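Long-range contacts in spike protein S1 (Bat coronavirus HKU9, PDB 5GYQ), which probably attaches the virion to the host cell by interacting with a receptor, the present fragment being the putative receptor-binding domain of the spike: residues Pro84-Leu89 with Tyr113-Arg118; Tyr49-Arg54 with Asn97-Leu102; Val20-Tyr25 with Thr65-Arg70. One frame throughout, in Å; residues are numbered along the deposited sequence.

Interaction 1: Pro84-Leu89 with Tyr113-Arg118; sequences PDTFSL and YAVANR. With NAG (2-acetamido-2-deoxy-beta-D-glucopyranose), chain B.
Phe-87 and Tyr-113 each hold CG anti to the backbone N (chi1 -173° and -174°), and this brings the two side chains across each other at about a right angle. The meeting point is the phenol oxygen: Tyr-113 OH lies 3.7 Å from Phe-87 CD2, approaching the phenyl ring obliquely. Tyr-113 is buried, and its OH is hydrogen-bonded outside the two segments, to His-75 ND1 and to the backbone N of Asn-72.

The two methyls of Val-115 diverge. CG1 touches Thr-86 OG1 at 3.8 Å, the two side chains crossing nearly at right angles. CG2 sits over the centre of the Tyr-113 ring, 3.4 Å above the plane. The N-acetylglucosamine comes to the edge of the same ring, where its O5 lies in the ring plane, 3.5 Å from Tyr-113 CE2. The sugar O6 is 3.8 Å from Val-115 CG2. Tyr-113 and Val-115 thus line the glycan of this receptor-binding domain, probably the N-linked chain of Asn-72, with Thr-74, His-75 and Ser-146.

The contact joins the start of helix 86-90 to the loop between strand 100-111 and helix 130-139. Asp-85 is the N-cap of the short helix. Its OD1 accepts from Ser-88 N at 3.1 Å, nearly straight at 167°. Farther along the loop, Thr-86 CG2 rests 4.0 Å from Asn-117 CB, the two side chains lying side by side and pointing the same way. Asn-91 bridges the backbones here: its ND2 donates to Thr-86 O, and its OD1 accepts from Ala-116 N.

Interaction 2: Tyr49-Arg54 with Asn97-Leu102; sequences YGVSPR and NFYGCL
Tyr-49 and Gly-100 form an antiparallel hydrogen-bonded pair, with Tyr-49 N to Gly-100 O at 2.8 Å and Gly-100 N to Tyr-49 O at 3.0 Å. Just past this bridge, Gly-50 takes a positive phi of 93°, with its CA 3.7 Å from Tyr-99 CD1.

The Tyr-99 ring turns its edge to Tyr-49 O, which is 3.2 Å from Tyr-99 CD1. Gly-50 O comes to Tyr-99 CE1 obliquely. The Val-51 and Tyr-99 side chains cross at about a right angle, with Val-51 CB at the ring edge, 3.9 Å from Tyr-99 CE1. The Tyr-49 side chain leaves the strand on the side where Phe-98 and Leu-102 meet it. With CG beside its own backbone N (chi1 -47°), it places CD2 at the edge of the Phe-98 ring, 3.7 Å from Phe-98 CD2. Leu-102 meets the Tyr-49 ring at its edge too.

The Cys-48 to Cys-101 disulfide ties the same two strands covalently. Strand 43-49 is an outermost strand of the five-stranded antiparallel core sheet of the receptor-binding domain, and strand 100-111 pairs on its other side with strand 146-157. Helix 73-81 packs on the Tyr-49 and Leu-102 side through Phe-80.

Interaction 3: Val20-Tyr25 with Thr65-Arg70; sequences VVWRRY and TLDVMR
Arg-24 grips the carboxylate of Asp-67 side-on, in a salt bridge of two nearly straight bonds. NE reaches Asp-67 OD1 at 2.8 Å, and NH2 reaches Asp-67 OD2 at 2.9 Å. Both oxygens are met on their syn side, and the guanidinium and carboxylate planes are only 21° apart. Trp-22 packs tightly against this pair. Its CZ3 lies 3.4 Å from Asp-67 OD1, and its CH2 lies above one face of the guanidinium, toward the rim. Met-69 is on the same side of the indole plane as Asp-67, but near Trp-22 CB and the five-membered ring, in an oblique Met-aromatic contact.

The opposite face of the sheet is looser. Tyr-25 CE2 is 4.5 Å from Val-68 CG2, and the exposed Arg-23 extends its guanidinium clear of strand 65-70. Helix 10-14 touches this face through Val-12. Four backbone bonds join edge strand 23-27 to strand 63-71 in the antiparallel core sheet of the receptor-binding domain.

Asp-67 is buried, yet both its oxygens are bonded, and OD2 also accepts from Tyr-92 OH. Two donors from Arg-24 fix the rotation of the carboxylate and would probably keep it ionised.

Interactions 2 and 3 reach the same five-stranded antiparallel sheet at its two outer strands, 43-49 and 23-27. Their centres are 17 Å apart, and they do not touch. Interaction 1 lies beyond one end of this sheet and touches interaction 3, with centres 15 Å apart. Phe-87 CZ packs 3.6 Å from Met-69 SD, and Tyr-113 CE1 is 3.8 Å from Arg-70 O. Strand 63-71 runs from interaction 3 toward Asn-72, beside the glycan. The sugar itself meets interaction 1, while the Met-69 side chain stays about 12 Å from a bound sugar. Interaction 2 is more remote, its centre 24 Å from that of interaction 1.

Interaction 1: Pro84-Leu89 with Tyr113-Arg118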
# COMPACT_ATOMS: atom_id res chain seq x y z
N PRO A 84 12.61 12.27 -1.92
CA PRO A 84 13.09 11.08 -2.62
C PRO A 84 14.06 10.25 -1.78
O PRO A 84 14.88 10.80 -1.04
CB PRO A 84 13.80 11.66 -3.85
CG PRO A 84 14.22 13.03 -3.43
CD PRO A 84 13.13 13.52 -2.51
N ASP A 85 13.96 8.93 -1.89
CA ASP A 85 14.93 8.02 -1.28
C ASP A 85 14.88 6.68 -1.99
O ASP A 85 14.16 6.53 -2.97
CB ASP A 85 14.67 7.86 0.23
CG ASP A 85 13.28 7.32 0.55
OD1 ASP A 85 12.55 6.90 -0.37
OD2 ASP A 85 12.92 7.31 1.74
N THR A 86 15.65 5.71 -1.50
CA THR A 86 15.75 4.41 -2.17
C THR A 86 14.39 3.74 -2.32
O THR A 86 14.11 3.09 -3.34
CB THR A 86 16.69 3.46 -1.41
OG1 THR A 86 16.30 3.38 -0.04
CG2 THR A 86 18.12 3.95 -1.49
N PHE A 87 13.54 3.91 -1.32
CA PHE A 87 12.19 3.34 -1.34
C PHE A 87 11.40 3.84 -2.54
O PHE A 87 10.91 3.05 -3.34
CB PHE A 87 11.45 3.67 -0.04
CG PHE A 87 10.12 2.96 0.10
CD1 PHE A 87 8.98 3.47 -0.50
CD2 PHE A 87 10.02 1.80 0.85
CE1 PHE A 87 7.76 2.83 -0.37
CE2 PHE A 87 8.80 1.16 0.99
CZ PHE A 87 7.67 1.67 0.38
N SER A 88 11.29 5.16 -2.67
CA SER A 88 10.44 5.75 -3.70
C SER A 88 11.10 5.77 -5.07
O SER A 88 10.43 5.85 -6.10
CB SER A 88 10.02 7.16 -3.30
OG SER A 88 11.15 7.97 -2.99
N LEU A 89 12.43 5.70 -5.09
CA LEU A 89 13.15 5.72 -6.35
C LEU A 89 13.25 4.33 -6.97
O LEU A 89 13.26 4.19 -8.19
CB LEU A 89 14.55 6.30 -6.17
CG LEU A 89 14.65 7.80 -5.89
CD1 LEU A 89 16.09 8.21 -5.67
CD2 LEU A 89 14.02 8.61 -7.02
N TYR A 113 14.81 -6.49 5.64
CA TYR A 113 14.11 -5.41 4.98
C TYR A 113 14.68 -5.28 3.57
O TYR A 113 15.74 -4.68 3.38
CB TYR A 113 14.25 -4.11 5.78
CG TYR A 113 13.45 -2.92 5.30
CD1 TYR A 113 12.14 -3.06 4.86
CD2 TYR A 113 14.00 -1.65 5.32
CE1 TYR A 113 11.41 -1.96 4.44
CE2 TYR A 113 13.28 -0.55 4.90
CZ TYR A 113 11.99 -0.71 4.46
OH TYR A 113 11.28 0.39 4.04
N ALA A 114 13.99 -5.86 2.60
CA ALA A 114 14.53 -5.96 1.24
C ALA A 114 14.15 -4.75 0.40
O ALA A 114 13.03 -4.66 -0.10
CB ALA A 114 14.05 -7.24 0.58
N VAL A 115 15.10 -3.84 0.25
CA VAL A 115 14.86 -2.59 -0.47
C VAL A 115 15.87 -2.41 -1.59
O VAL A 115 17.07 -2.41 -1.35
CB VAL A 115 14.94 -1.38 0.49
CG1 VAL A 115 14.71 -0.08 -0.27
CG2 VAL A 115 13.94 -1.53 1.61
N ALA A 116 15.38 -2.28 -2.82
CA ALA A 116 16.26 -2.05 -3.96
C ALA A 116 16.89 -0.67 -3.86
O ALA A 116 16.23 0.28 -3.44
CB ALA A 116 15.49 -2.20 -5.27
N ASN A 117 18.16 -0.56 -4.24
CA ASN A 117 18.84 0.73 -4.17
C ASN A 117 19.53 1.09 -5.48
O ASN A 117 20.46 1.89 -5.51
CB ASN A 117 19.85 0.74 -3.01
CG ASN A 117 21.10 -0.05 -3.31
OD1 ASN A 117 21.06 -1.08 -3.99
ND2 ASN A 117 22.23 0.44 -2.81
N ARG A 118 19.05 0.48 -6.57
CA ARG A 118 19.53 0.79 -7.91
C ARG A 118 18.45 0.40 -8.92
O ARG A 118 17.50 -0.30 -8.57
CB ARG A 118 20.84 0.06 -8.21
CG ARG A 118 20.75 -1.45 -8.07
CD ARG A 118 22.11 -2.08 -7.84
NE ARG A 118 22.83 -2.33 -9.08
CZ ARG A 118 23.28 -3.53 -9.46
NH1 ARG A 118 23.07 -4.59 -8.70
NH2 ARG A 118 23.93 -3.65 -10.61
C1 NAG B . 15.42 2.04 6.90
C2 NAG B . 16.41 2.56 7.91
C3 NAG B . 17.49 3.37 7.20
C4 NAG B . 18.14 2.54 6.10
C5 NAG B . 17.10 1.86 5.21
C6 NAG B . 17.70 0.82 4.30
C7 NAG B . 15.54 2.88 10.17
C8 NAG B . 14.86 3.82 11.12
N2 NAG B . 15.76 3.35 8.94
O3 NAG B . 18.45 3.78 8.16
O4 NAG B . 18.90 3.37 5.23
O5 NAG B . 16.09 1.19 5.98
O6 NAG B . 16.73 0.25 3.43
O7 NAG B . 15.88 1.75 10.50

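Interaction 2: Tyr49-Arg54 with Asn97-Leu102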
# COMPACT_ATOMS: atom_id res chain seq x y z
N TYR A 49 -5.34 12.15 1.22
CA TYR A 49 -5.23 13.21 0.23
C TYR A 49 -6.45 13.21 -0.68
O TYR A 49 -6.69 12.24 -1.41
CB TYR A 49 -3.96 13.05 -0.60
CG TYR A 49 -2.71 12.78 0.21
CD1 TYR A 49 -1.92 13.82 0.68
CD2 TYR A 49 -2.33 11.48 0.51
CE1 TYR A 49 -0.78 13.58 1.42
CE2 TYR A 49 -1.19 11.23 1.26
CZ TYR A 49 -0.42 12.28 1.71
OH TYR A 49 0.71 12.03 2.45
N GLY A 50 -7.22 14.29 -0.64
CA GLY A 50 -8.40 14.42 -1.48
C GLY A 50 -9.66 13.95 -0.78
O GLY A 50 -10.76 13.99 -1.34
N VAL A 51 -9.50 13.51 0.46
CA VAL A 51 -10.60 12.99 1.26
C VAL A 51 -10.15 12.98 2.72
O VAL A 51 -8.96 12.85 3.00
CB VAL A 51 -11.01 11.56 0.80
CG1 VAL A 51 -9.83 10.61 0.88
CG2 VAL A 51 -12.19 11.03 1.61
N SER A 52 -11.08 13.15 3.66
CA SER A 52 -10.73 13.05 5.07
C SER A 52 -10.82 11.60 5.51
O SER A 52 -11.62 10.84 4.97
CB SER A 52 -11.63 13.94 5.93
OG SER A 52 -12.93 13.39 6.03
N PRO A 53 -10.00 11.20 6.50
CA PRO A 53 -10.01 9.82 6.99
C PRO A 53 -11.35 9.42 7.61
O PRO A 53 -11.70 8.24 7.58
CB PRO A 53 -8.90 9.81 8.05
CG PRO A 53 -8.71 11.24 8.43
CD PRO A 53 -8.97 12.02 7.18
N ARG A 54 -12.09 10.38 8.15
CA ARG A 54 -13.40 10.09 8.74
C ARG A 54 -14.45 9.83 7.66
O ARG A 54 -15.47 9.19 7.91
CB ARG A 54 -13.85 11.24 9.65
CG ARG A 54 -14.16 12.53 8.91
CD ARG A 54 -14.10 13.75 9.84
NE ARG A 54 -15.31 13.91 10.63
CZ ARG A 54 -15.98 15.06 10.74
NH1 ARG A 54 -15.56 16.14 10.11
NH2 ARG A 54 -17.07 15.12 11.49
N ASN A 97 -0.60 13.28 -8.71
CA ASN A 97 -1.92 13.69 -8.22
C ASN A 97 -2.64 12.56 -7.49
O ASN A 97 -3.76 12.19 -7.85
CB ASN A 97 -2.78 14.21 -9.37
CG ASN A 97 -2.37 15.59 -9.82
OD1 ASN A 97 -1.88 16.40 -9.02
ND2 ASN A 97 -2.56 15.88 -11.10
N PHE A 98 -1.99 12.03 -6.46
CA PHE A 98 -2.53 10.91 -5.71
C PHE A 98 -3.80 11.29 -4.96
O PHE A 98 -3.81 12.23 -4.17
CB PHE A 98 -1.48 10.37 -4.74
CG PHE A 98 -1.96 9.24 -3.88
CD1 PHE A 98 -2.31 8.02 -4.45
CD2 PHE A 98 -2.06 9.38 -2.51
CE1 PHE A 98 -2.75 6.97 -3.66
CE2 PHE A 98 -2.50 8.34 -1.71
CZ PHE A 98 -2.85 7.13 -2.29
N TYR A 99 -4.87 10.55 -5.23
CA TYR A 99 -6.12 10.69 -4.50
C TYR A 99 -6.36 9.40 -3.73
O TYR A 99 -6.54 8.34 -4.34
CB TYR A 99 -7.28 11.00 -5.45
CG TYR A 99 -8.67 10.90 -4.85
CD1 TYR A 99 -8.95 11.44 -3.60
CD2 TYR A 99 -9.70 10.30 -5.54
CE1 TYR A 99 -10.22 11.36 -3.05
CE2 TYR A 99 -10.98 10.21 -5.01
CZ TYR A 99 -11.23 10.74 -3.76
OH TYR A 99 -12.50 10.66 -3.23
N GLY A 100 -6.34 9.48 -2.41
CA GLY A 100 -6.48 8.28 -1.59
C GLY A 100 -5.78 8.39 -0.25
O GLY A 100 -5.64 9.48 0.28
N CYS A 101 -5.33 7.26 0.30
CA CYS A 101 -4.75 7.27 1.64
C CYS A 101 -3.54 6.37 1.83
O CYS A 101 -3.43 5.30 1.23
CB CYS A 101 -5.82 6.88 2.67
SG CYS A 101 -7.13 8.11 2.86
N LEU A 102 -2.63 6.82 2.69
CA LEU A 102 -1.49 6.04 3.14
C LEU A 102 -1.76 5.58 4.57
O LEU A 102 -1.86 6.40 5.49
CB LEU A 102 -0.20 6.85 3.09
CG LEU A 102 0.16 7.51 1.76
CD1 LEU A 102 1.43 8.33 1.92
CD2 LEU A 102 0.33 6.46 0.68

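Interaction 3: Val20-Tyr25 with Thr65-Arg70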
# COMPACT_ATOMS: atom_id res chain seq x y z
N VAL A 20 10.25 -4.23 -2.38
CA VAL A 20 10.73 -4.54 -3.73
C VAL A 20 9.71 -5.40 -4.48
O VAL A 20 9.62 -5.34 -5.70
CB VAL A 20 12.12 -5.23 -3.70
CG1 VAL A 20 12.05 -6.61 -3.06
CG2 VAL A 20 12.70 -5.32 -5.11
N VAL A 21 8.91 -6.18 -3.74
CA VAL A 21 7.84 -6.97 -4.36
C VAL A 21 6.47 -6.65 -3.77
O VAL A 21 5.71 -7.56 -3.42
CB VAL A 21 8.10 -8.49 -4.22
CG1 VAL A 21 9.17 -8.92 -5.20
CG2 VAL A 21 8.50 -8.85 -2.80
N TRP A 22 6.15 -5.36 -3.67
CA TRP A 22 4.85 -4.91 -3.16
C TRP A 22 3.70 -5.50 -3.96
O TRP A 22 3.84 -5.76 -5.16
CB TRP A 22 4.76 -3.38 -3.17
CG TRP A 22 4.88 -2.75 -4.53
CD1 TRP A 22 6.04 -2.36 -5.16
CD2 TRP A 22 3.82 -2.40 -5.43
NE1 TRP A 22 5.75 -1.81 -6.38
CE2 TRP A 22 4.40 -1.82 -6.57
CE3 TRP A 22 2.42 -2.53 -5.37
CZ2 TRP A 22 3.64 -1.37 -7.65
CZ3 TRP A 22 1.67 -2.08 -6.45
CH2 TRP A 22 2.28 -1.51 -7.57
N ARG A 23 2.55 -5.71 -3.32
CA ARG A 23 1.44 -6.36 -4.01
C ARG A 23 0.23 -5.45 -4.21
O ARG A 23 -0.10 -4.65 -3.35
CB ARG A 23 1.02 -7.62 -3.26
CG ARG A 23 1.84 -8.85 -3.63
CD ARG A 23 2.09 -9.73 -2.42
NE ARG A 23 1.77 -11.13 -2.67
CZ ARG A 23 2.19 -12.13 -1.91
NH1 ARG A 23 2.95 -11.89 -0.85
NH2 ARG A 23 1.85 -13.38 -2.20
N ARG A 24 -0.42 -5.60 -5.36
CA ARG A 24 -1.59 -4.79 -5.69
C ARG A 24 -2.86 -5.62 -5.74
O ARG A 24 -2.86 -6.74 -6.26
CB ARG A 24 -1.37 -4.07 -7.02
CG ARG A 24 -2.63 -3.44 -7.61
CD ARG A 24 -2.27 -2.36 -8.63
NE ARG A 24 -1.63 -1.22 -7.98
CZ ARG A 24 -1.15 -0.16 -8.63
NH1 ARG A 24 -1.23 -0.10 -9.96
NH2 ARG A 24 -0.58 0.83 -7.96
N TYR A 25 -3.94 -5.07 -5.20
CA TYR A 25 -5.26 -5.69 -5.30
C TYR A 25 -6.25 -4.67 -5.83
O TYR A 25 -6.40 -3.58 -5.28
CB TYR A 25 -5.71 -6.23 -3.93
CG TYR A 25 -4.72 -7.20 -3.32
CD1 TYR A 25 -4.83 -8.56 -3.56
CD2 TYR A 25 -3.68 -6.75 -2.51
CE1 TYR A 25 -3.92 -9.45 -3.00
CE2 TYR A 25 -2.78 -7.63 -1.96
CZ TYR A 25 -2.90 -8.98 -2.21
OH TYR A 25 -2.00 -9.85 -1.65
N THR A 65 -7.94 0.78 -5.21
CA THR A 65 -6.74 -0.04 -5.34
C THR A 65 -5.99 -0.12 -4.02
O THR A 65 -5.79 0.90 -3.36
CB THR A 65 -5.80 0.52 -6.43
OG1 THR A 65 -6.52 0.62 -7.67
CG2 THR A 65 -4.61 -0.40 -6.62
N LEU A 66 -5.60 -1.33 -3.63
CA LEU A 66 -4.85 -1.53 -2.40
C LEU A 66 -3.44 -2.02 -2.68
O LEU A 66 -3.25 -3.13 -3.17
CB LEU A 66 -5.57 -2.53 -1.49
CG LEU A 66 -7.05 -2.25 -1.21
CD1 LEU A 66 -7.66 -3.39 -0.41
CD2 LEU A 66 -7.22 -0.93 -0.49
N ASP A 67 -2.45 -1.20 -2.36
CA ASP A 67 -1.06 -1.62 -2.49
C ASP A 67 -0.48 -1.92 -1.12
O ASP A 67 -0.51 -1.08 -0.24
CB ASP A 67 -0.23 -0.55 -3.20
CG ASP A 67 -0.76 -0.24 -4.58
OD1 ASP A 67 -1.38 -1.13 -5.20
OD2 ASP A 67 -0.57 0.91 -5.05
N VAL A 68 0.04 -3.13 -0.94
CA VAL A 68 0.49 -3.55 0.38
C VAL A 68 1.96 -3.92 0.38
O VAL A 68 2.45 -4.62 -0.53
CB VAL A 68 -0.35 -4.74 0.88
CG1 VAL A 68 0.12 -5.17 2.26
CG2 VAL A 68 -1.82 -4.36 0.92
N MET A 69 2.67 -3.44 1.40
CA MET A 69 4.09 -3.75 1.57
C MET A 69 4.52 -3.42 2.99
O MET A 69 3.71 -2.98 3.80
CB MET A 69 4.93 -2.96 0.57
CG MET A 69 4.98 -1.46 0.86
SD MET A 69 4.90 -0.46 -0.65
CE MET A 69 3.15 -0.58 -1.03
N ARG A 70 5.80 -3.62 3.29
CA ARG A 70 6.35 -3.19 4.57
C ARG A 70 7.28 -2.01 4.34
O ARG A 70 7.79 -1.81 3.24
CB ARG A 70 7.07 -4.34 5.27
CG ARG A 70 8.23 -4.94 4.50
CD ARG A 70 8.80 -6.14 5.25
NE ARG A 70 7.77 -7.13 5.53
CZ ARG A 70 7.69 -7.85 6.64
NH1 ARG A 70 8.59 -7.68 7.61
NH2 ARG A 70 6.71 -8.73 6.80